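Local coordinates for protein phosphoribosylformylglycinamidine synthase 2 (Thermus thermophilus, PDB 3VIU) that belongs to the AIR synthase-related (PurM-like) protein family and binds adenosine-5'-diphosphate and a magnesium ion within a single chain, at residues A[93-98]-A[135-140]; A[607-612]-A[674-679]. All coordinates share one frame; numbering follows the deposited sequence.

How the contacts relate
The two contacts illustrate how one chain of paired alpha/beta domains uses helix packing differently from place to place. Contact 1 joins helices 95-112 and 132-152 in the first AIR synthase-related N-terminal domain, whereas contact 2 joins helices 596-611 and 670-679 in the second C-terminal domain. They share no element and lie on opposite sides of the chain's centre, their own centres about 46 Å apart. Contact 1 is only partly buried, and there a proline and a glycine bring helix backbones close together. Contact 2 is more buried although farther out, and leucine side chains fill a wider gap between helices, with charged groups at its margin.

Contact 1 (A[93-98]-A[135-140]); sequences VEPFQG and RYLLKG
Apolar packing centres on Pro95, whose CB points toward helix 132-152 and whose ring meets three of its residues. Pro95 CG lies 3.6 Å from Tyr136 CE2, the proline and tyrosine side chains crossing at about a right angle. The tyrosine reaches this place because its CG is anti to the backbone N (chi1 179°), which carries the CE2 corner of the ring across to the proline. From the buried side, Leu137 adds its CD2 methyl, 3.8 Å from Pro95 CB. Gly140, with no side chain in the way, lets the ring settle against the main chain, Pro95 CB standing 3.8 Å from Gly140 CA.

Both helices belong to beta-alpha connections of a PurM-like N-terminal domain: helix 95-112 runs between strands 78-86 and 116-126, and helix 132-152 makes the beta-alpha-beta crossover from 116-126 to its parallel neighbour 156-163. Leu137 also touches Phe126 of the strand these crossovers share.

The polar element across the interface is a CA-H...O contact, with Phe96 CA 3.5 Å from Gly140 O and an angle of 149° at the hydrogen. The close backbones that permit it have Phe96 CA and Gly140 CA 4.6 Å apart.

Capping fixes the start of the first helix. Glu94 is the N-cap, and its OE2 accepts from Gln97 N at 3.1 Å, met from above the carboxylate plane. A weak, strongly bent bond from Phe96 N reaches the same oxygen, while Pro95, lacking an N-H, spends its ring on the neighbouring helix.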
loop_
_atom_site.group_PDB
_atom_site.type_symbol
_atom_site.label_atom_id
_atom_site.label_comp_id
_atom_site.label_asym_id
_atom_site.label_seq_id
_atom_site.Cartn_x
_atom_site.Cartn_y
_atom_site.Cartn_z
ATOM N N VAL A 93 0.185 -11.124 16.587
ATOM C CA VAL A 93 -0.387 -11.824 17.738
ATOM C C VAL A 93 -1.537 -12.742 17.343
ATOM O O VAL A 93 -1.776 -13.762 17.989
ATOM C CB VAL A 93 -0.869 -10.830 18.858
ATOM C CG1 VAL A 93 0.207 -9.791 19.139
ATOM C CG2 VAL A 93 -2.168 -10.168 18.465
ATOM N N GLU A 94 -2.237 -12.380 16.276
ATOM C CA GLU A 94 -3.355 -13.167 15.780
ATOM C C GLU A 94 -3.552 -12.728 14.334
ATOM O O GLU A 94 -4.237 -11.751 14.059
ATOM C CB GLU A 94 -4.607 -12.894 16.621
ATOM C CG GLU A 94 -5.626 -14.026 16.632
ATOM C CD GLU A 94 -6.438 -14.110 15.350
ATOM O OE1 GLU A 94 -7.686 -14.022 15.430
ATOM O OE2 GLU A 94 -5.831 -14.263 14.269
ATOM N N PRO A 95 -2.941 -13.461 13.391
ATOM C CA PRO A 95 -2.997 -13.194 11.950
ATOM C C PRO A 95 -4.369 -13.052 11.317
ATOM O O PRO A 95 -4.557 -12.220 10.429
ATOM C CB PRO A 95 -2.199 -14.352 11.349
ATOM C CG PRO A 95 -2.419 -15.453 12.322
ATOM C CD PRO A 95 -2.282 -14.754 13.651
ATOM N N PHE A 96 -5.330 -13.847 11.767
ATOM C CA PHE A 96 -6.654 -13.767 11.175
ATOM C C PHE A 96 -7.361 -12.449 11.486
ATOM O O PHE A 96 -7.798 -11.750 10.579
ATOM C CB PHE A 96 -7.514 -14.964 11.617
ATOM C CG PHE A 96 -8.791 -15.120 10.832
ATOM C CD1 PHE A 96 -9.912 -14.356 11.137
ATOM C CD2 PHE A 96 -8.872 -16.042 9.790
ATOM C CE1 PHE A 96 -11.100 -14.509 10.419
ATOM C CE2 PHE A 96 -10.052 -16.208 9.062
ATOM C CZ PHE A 96 -11.169 -15.441 9.377
ATOM N N GLN A 97 -7.472 -12.098 12.758
ATOM C CA GLN A 97 -8.148 -10.862 13.111
ATOM C C GLN A 97 -7.323 -9.656 12.687
ATOM O O GLN A 97 -7.866 -8.652 12.229
ATOM C CB GLN A 97 -8.412 -10.805 14.612
ATOM C CG GLN A 97 -9.022 -9.484 15.082
ATOM C CD GLN A 97 -8.139 -8.758 16.083
ATOM O OE1 GLN A 97 -6.971 -8.479 15.808
ATOM N NE2 GLN A 97 -8.697 -8.447 17.253
ATOM N N GLY A 98 -6.008 -9.756 12.840
ATOM C CA GLY A 98 -5.148 -8.651 12.467
ATOM C C GLY A 98 -5.355 -8.206 11.028
ATOM O O GLY A 98 -5.567 -7.022 10.759
ATOM N N ARG A 135 4.371 -20.150 7.385
ATOM C CA ARG A 135 3.203 -20.739 6.741
ATOM C C ARG A 135 1.953 -20.389 7.534
ATOM O O ARG A 135 0.920 -20.039 6.967
ATOM C CB ARG A 135 3.327 -22.263 6.652
ATOM C CG ARG A 135 4.310 -22.768 5.610
ATOM C CD ARG A 135 4.054 -24.248 5.296
ATOM N NE ARG A 135 4.207 -25.121 6.462
ATOM C CZ ARG A 135 5.373 -25.580 6.920
ATOM N NH1 ARG A 135 6.508 -25.255 6.309
ATOM N NH2 ARG A 135 5.404 -26.369 7.992
ATOM N N TYR A 136 2.051 -20.487 8.853
ATOM C CA TYR A 136 0.921 -20.176 9.715
ATOM C C TYR A 136 0.412 -18.745 9.477
ATOM O O TYR A 136 -0.767 -18.535 9.199
ATOM C CB TYR A 136 1.318 -20.347 11.186
ATOM C CG TYR A 136 0.210 -20.012 12.160
ATOM C CD1 TYR A 136 -0.812 -20.922 12.424
ATOM C CD2 TYR A 136 0.172 -18.776 12.801
ATOM C CE1 TYR A 136 -1.846 -20.610 13.300
ATOM C CE2 TYR A 136 -0.856 -18.451 13.679
ATOM C CZ TYR A 136 -1.863 -19.373 13.924
ATOM O OH TYR A 136 -2.893 -19.051 14.783
ATOM N N LEU A 137 1.302 -17.767 9.587
ATOM C CA LEU A 137 0.921 -16.371 9.399
ATOM C C LEU A 137 0.315 -16.111 8.025
ATOM O O LEU A 137 -0.663 -15.376 7.902
ATOM C CB LEU A 137 2.136 -15.464 9.630
ATOM C CG LEU A 137 2.612 -15.443 11.086
ATOM C CD1 LEU A 137 3.989 -14.794 11.227
ATOM C CD2 LEU A 137 1.577 -14.705 11.904
ATOM N N LEU A 138 0.894 -16.721 6.995
ATOM C CA LEU A 138 0.409 -16.557 5.630
ATOM C C LEU A 138 -1.019 -17.096 5.545
ATOM O O LEU A 138 -1.899 -16.459 4.969
ATOM C CB LEU A 138 1.303 -17.328 4.658
ATOM C CG LEU A 138 1.433 -16.890 3.193
ATOM C CD1 LEU A 138 1.805 -18.112 2.341
ATOM C CD2 LEU A 138 0.146 -16.288 2.690
ATOM N N LYS A 139 -1.251 -18.272 6.120
ATOM C CA LYS A 139 -2.582 -18.849 6.082
ATOM C C LYS A 139 -3.540 -17.933 6.830
ATOM O O LYS A 139 -4.618 -17.621 6.333
ATOM C CB LYS A 139 -2.581 -20.247 6.703
ATOM C CG LYS A 139 -2.044 -21.340 5.788
ATOM C CD LYS A 139 -1.685 -22.593 6.578
ATOM C CE LYS A 139 -1.686 -23.829 5.701
ATOM N NZ LYS A 139 -0.769 -23.696 4.550
ATOM N N GLY A 140 -3.124 -17.485 8.012
ATOM C CA GLY A 140 -3.951 -16.603 8.813
ATOM C C GLY A 140 -4.371 -15.290 8.160
ATOM O O GLY A 140 -5.572 -15.016 8.057
#

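Contact 2 (A[607-612]-A[674-679]); sequences RDLIQR and TLLLEE
A 2.9 Å backbone bond from Arg612 N to Asp608 O closes the last turn of helix 596-611 and ties together two residues that both touch Leu676. Asp608 contributes its aliphatic part, with CB 4.2 Å from Leu676 CD1, while its carboxylate OD2 forms a salt bridge with Arg680, just beyond the facing segment. One aspartate thus joins the two helical regions by both apolar packing and charge.

Arg612, the first residue past the helix, approaches from the exposed margin. Its chain is extended from CG to NE and carries the guanidinium over the leucine, so that one flat face, rather than an N-H, meets the methyl: Arg612 NH1 is 3.3 Å and CZ 3.8 Å from Leu676 CD1. Glu679 OE1 stands 5.6 Å from Arg612 NH1, too far for a contact, though the opposite charges may still attract weakly.

The two helices serve the seven-stranded sheet of a PurM-like C-terminal domain. Helix 596-611 precedes strand 618-620; helix 670-679 links the parallel strands 661-665 and 684-690, between which strand 563-567 is inserted. Their short axes run nearly antiparallel, at 152°, and come no closer than 10.9 Å, a wide spacing that long side chains must bridge.

Leucines do so on the buried side. Leu676, with CG anti to the backbone N (chi1 178°), sets both methyls against Leu609 CD1, the nearer being Leu676 CD1 at 3.3 Å, and the two side chains cross obliquely. Deeper in, the other branch of Leu609 faces Leu677, CD2 to CD2 at 4.2 Å, where the two side chains cross at about a right angle. Leu677 rests in turn on Ile567 and Tyr684 of the sheet, and Leu609 on Leu614 and Thr615 of the loop leading to strand 618-620.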
loop_
_atom_site.group_PDB
_atom_site.type_symbol
_atom_site.label_atom_id
_atom_site.label_comp_id
_atom_site.label_asym_id
_atom_site.label_seq_id
_atom_site.Cartn_x
_atom_site.Cartn_y
_atom_site.Cartn_z
ATOM N N ARG A 607 4.177 4.139 -22.529
ATOM C CA ARG A 607 2.805 4.632 -22.545
ATOM C C ARG A 607 2.460 5.155 -23.948
ATOM O O ARG A 607 1.371 4.888 -24.458
ATOM C CB ARG A 607 2.588 5.738 -21.497
ATOM C CG ARG A 607 2.721 5.254 -20.051
ATOM C CD ARG A 607 2.094 6.234 -19.043
ATOM N NE ARG A 607 2.672 7.576 -19.113
ATOM C CZ ARG A 607 3.732 7.986 -18.422
ATOM N NH1 ARG A 607 4.352 7.160 -17.585
ATOM N NH2 ARG A 607 4.177 9.225 -18.578
ATOM N N ASP A 608 3.385 5.883 -24.573
ATOM C CA ASP A 608 3.153 6.409 -25.918
ATOM C C ASP A 608 2.888 5.272 -26.882
ATOM O O ASP A 608 1.915 5.290 -27.642
ATOM C CB ASP A 608 4.359 7.199 -26.421
ATOM C CG ASP A 608 4.463 8.559 -25.786
ATOM O OD1 ASP A 608 3.422 9.079 -25.321
ATOM O OD2 ASP A 608 5.578 9.119 -25.754
ATOM N N LEU A 609 3.782 4.293 -26.838
ATOM C CA LEU A 609 3.709 3.110 -27.673
ATOM C C LEU A 609 2.327 2.461 -27.589
ATOM O O LEU A 609 1.747 2.069 -28.604
ATOM C CB LEU A 609 4.794 2.129 -27.219
ATOM C CG LEU A 609 5.846 1.597 -28.199
ATOM C CD1 LEU A 609 6.207 2.623 -29.254
ATOM C CD2 LEU A 609 7.067 1.183 -27.403
ATOM N N ILE A 610 1.791 2.371 -26.379
ATOM C CA ILE A 610 0.488 1.749 -26.161
ATOM C C ILE A 610 -0.695 2.650 -26.553
ATOM O O ILE A 610 -1.670 2.176 -27.142
ATOM C CB ILE A 610 0.346 1.318 -24.680
ATOM C CG1 ILE A 610 -0.621 0.143 -24.545
ATOM C CG2 ILE A 610 -0.159 2.479 -23.844
ATOM C CD1 ILE A 610 -2.074 0.500 -24.748
ATOM N N GLN A 611 -0.612 3.939 -26.236
ATOM C CA GLN A 611 -1.692 4.863 -26.565
ATOM C C GLN A 611 -1.838 5.028 -28.076
ATOM O O GLN A 611 -2.937 5.243 -28.580
ATOM C CB GLN A 611 -1.448 6.225 -25.905
ATOM C CG GLN A 611 -1.253 6.134 -24.389
ATOM C CD GLN A 611 -0.961 7.477 -23.739
ATOM O OE1 GLN A 611 -0.130 8.250 -24.224
ATOM N NE2 GLN A 611 -1.635 7.754 -22.626
ATOM N N ARG A 612 -0.728 4.925 -28.798
ATOM C CA ARG A 612 -0.765 5.056 -30.247
ATOM C C ARG A 612 -1.180 3.740 -30.886
ATOM O O ARG A 612 -1.185 3.622 -32.108
ATOM C CB ARG A 612 0.602 5.450 -30.789
ATOM C CG ARG A 612 1.093 6.795 -30.336
ATOM C CD ARG A 612 2.460 7.046 -30.927
ATOM N NE ARG A 612 3.017 8.326 -30.510
ATOM C CZ ARG A 612 4.194 8.785 -30.918
ATOM N NH1 ARG A 612 4.933 8.066 -31.755
ATOM N NH2 ARG A 612 4.639 9.958 -30.485
ATOM N N THR A 674 10.233 1.211 -33.603
ATOM C CA THR A 674 11.668 1.412 -33.479
ATOM C C THR A 674 12.046 2.865 -33.755
ATOM O O THR A 674 13.024 3.384 -33.219
ATOM C CB THR A 674 12.444 0.482 -34.431
ATOM O OG1 THR A 674 12.035 0.722 -35.783
ATOM C CG2 THR A 674 12.181 -0.976 -34.070
ATOM N N LEU A 675 11.261 3.527 -34.588
ATOM C CA LEU A 675 11.526 4.916 -34.905
ATOM C C LEU A 675 11.257 5.735 -33.641
ATOM O O LEU A 675 12.017 6.642 -33.300
ATOM C CB LEU A 675 10.614 5.359 -36.055
ATOM C CG LEU A 675 10.997 6.582 -36.894
ATOM C CD1 LEU A 675 10.799 7.857 -36.093
ATOM C CD2 LEU A 675 12.445 6.441 -37.366
ATOM N N LEU A 676 10.184 5.390 -32.932
ATOM C CA LEU A 676 9.807 6.088 -31.705
ATOM C C LEU A 676 10.883 5.951 -30.620
ATOM O O LEU A 676 11.317 6.946 -30.034
ATOM C CB LEU A 676 8.459 5.557 -31.200
ATOM C CG LEU A 676 7.855 6.093 -29.893
ATOM C CD1 LEU A 676 6.354 5.816 -29.873
ATOM C CD2 LEU A 676 8.528 5.435 -28.684
ATOM N N LEU A 677 11.323 4.725 -30.359
ATOM C CA LEU A 677 12.341 4.506 -29.343
ATOM C C LEU A 677 13.619 5.270 -29.673
ATOM O O LEU A 677 14.253 5.848 -28.787
ATOM C CB LEU A 677 12.644 3.016 -29.206
ATOM C CG LEU A 677 11.462 2.161 -28.755
ATOM C CD1 LEU A 677 11.867 0.704 -28.762
ATOM C CD2 LEU A 677 11.003 2.601 -27.376
ATOM N N GLU A 678 13.995 5.274 -30.948
ATOM C CA GLU A 678 15.195 5.981 -31.381
ATOM C C GLU A 678 15.100 7.484 -31.145
ATOM O O GLU A 678 16.060 8.106 -30.696
ATOM C CB GLU A 678 15.458 5.701 -32.856
ATOM C CG GLU A 678 16.449 4.586 -33.086
ATOM C CD GLU A 678 16.204 3.859 -34.382
ATOM O OE1 GLU A 678 15.810 4.520 -35.368
ATOM O OE2 GLU A 678 16.414 2.627 -34.416
ATOM N N GLU A 679 13.945 8.068 -31.446
ATOM C CA GLU A 679 13.752 9.502 -31.251
ATOM C C GLU A 679 13.798 9.862 -29.770
ATOM O O GLU A 679 13.867 11.038 -29.415
ATOM C CB GLU A 679 12.417 9.957 -31.853
ATOM C CG GLU A 679 12.284 9.652 -33.338
ATOM C CD GLU A 679 11.035 10.247 -33.964
ATOM O OE1 GLU A 679 9.924 10.014 -33.434
ATOM O OE2 GLU A 679 11.167 10.942 -34.997
#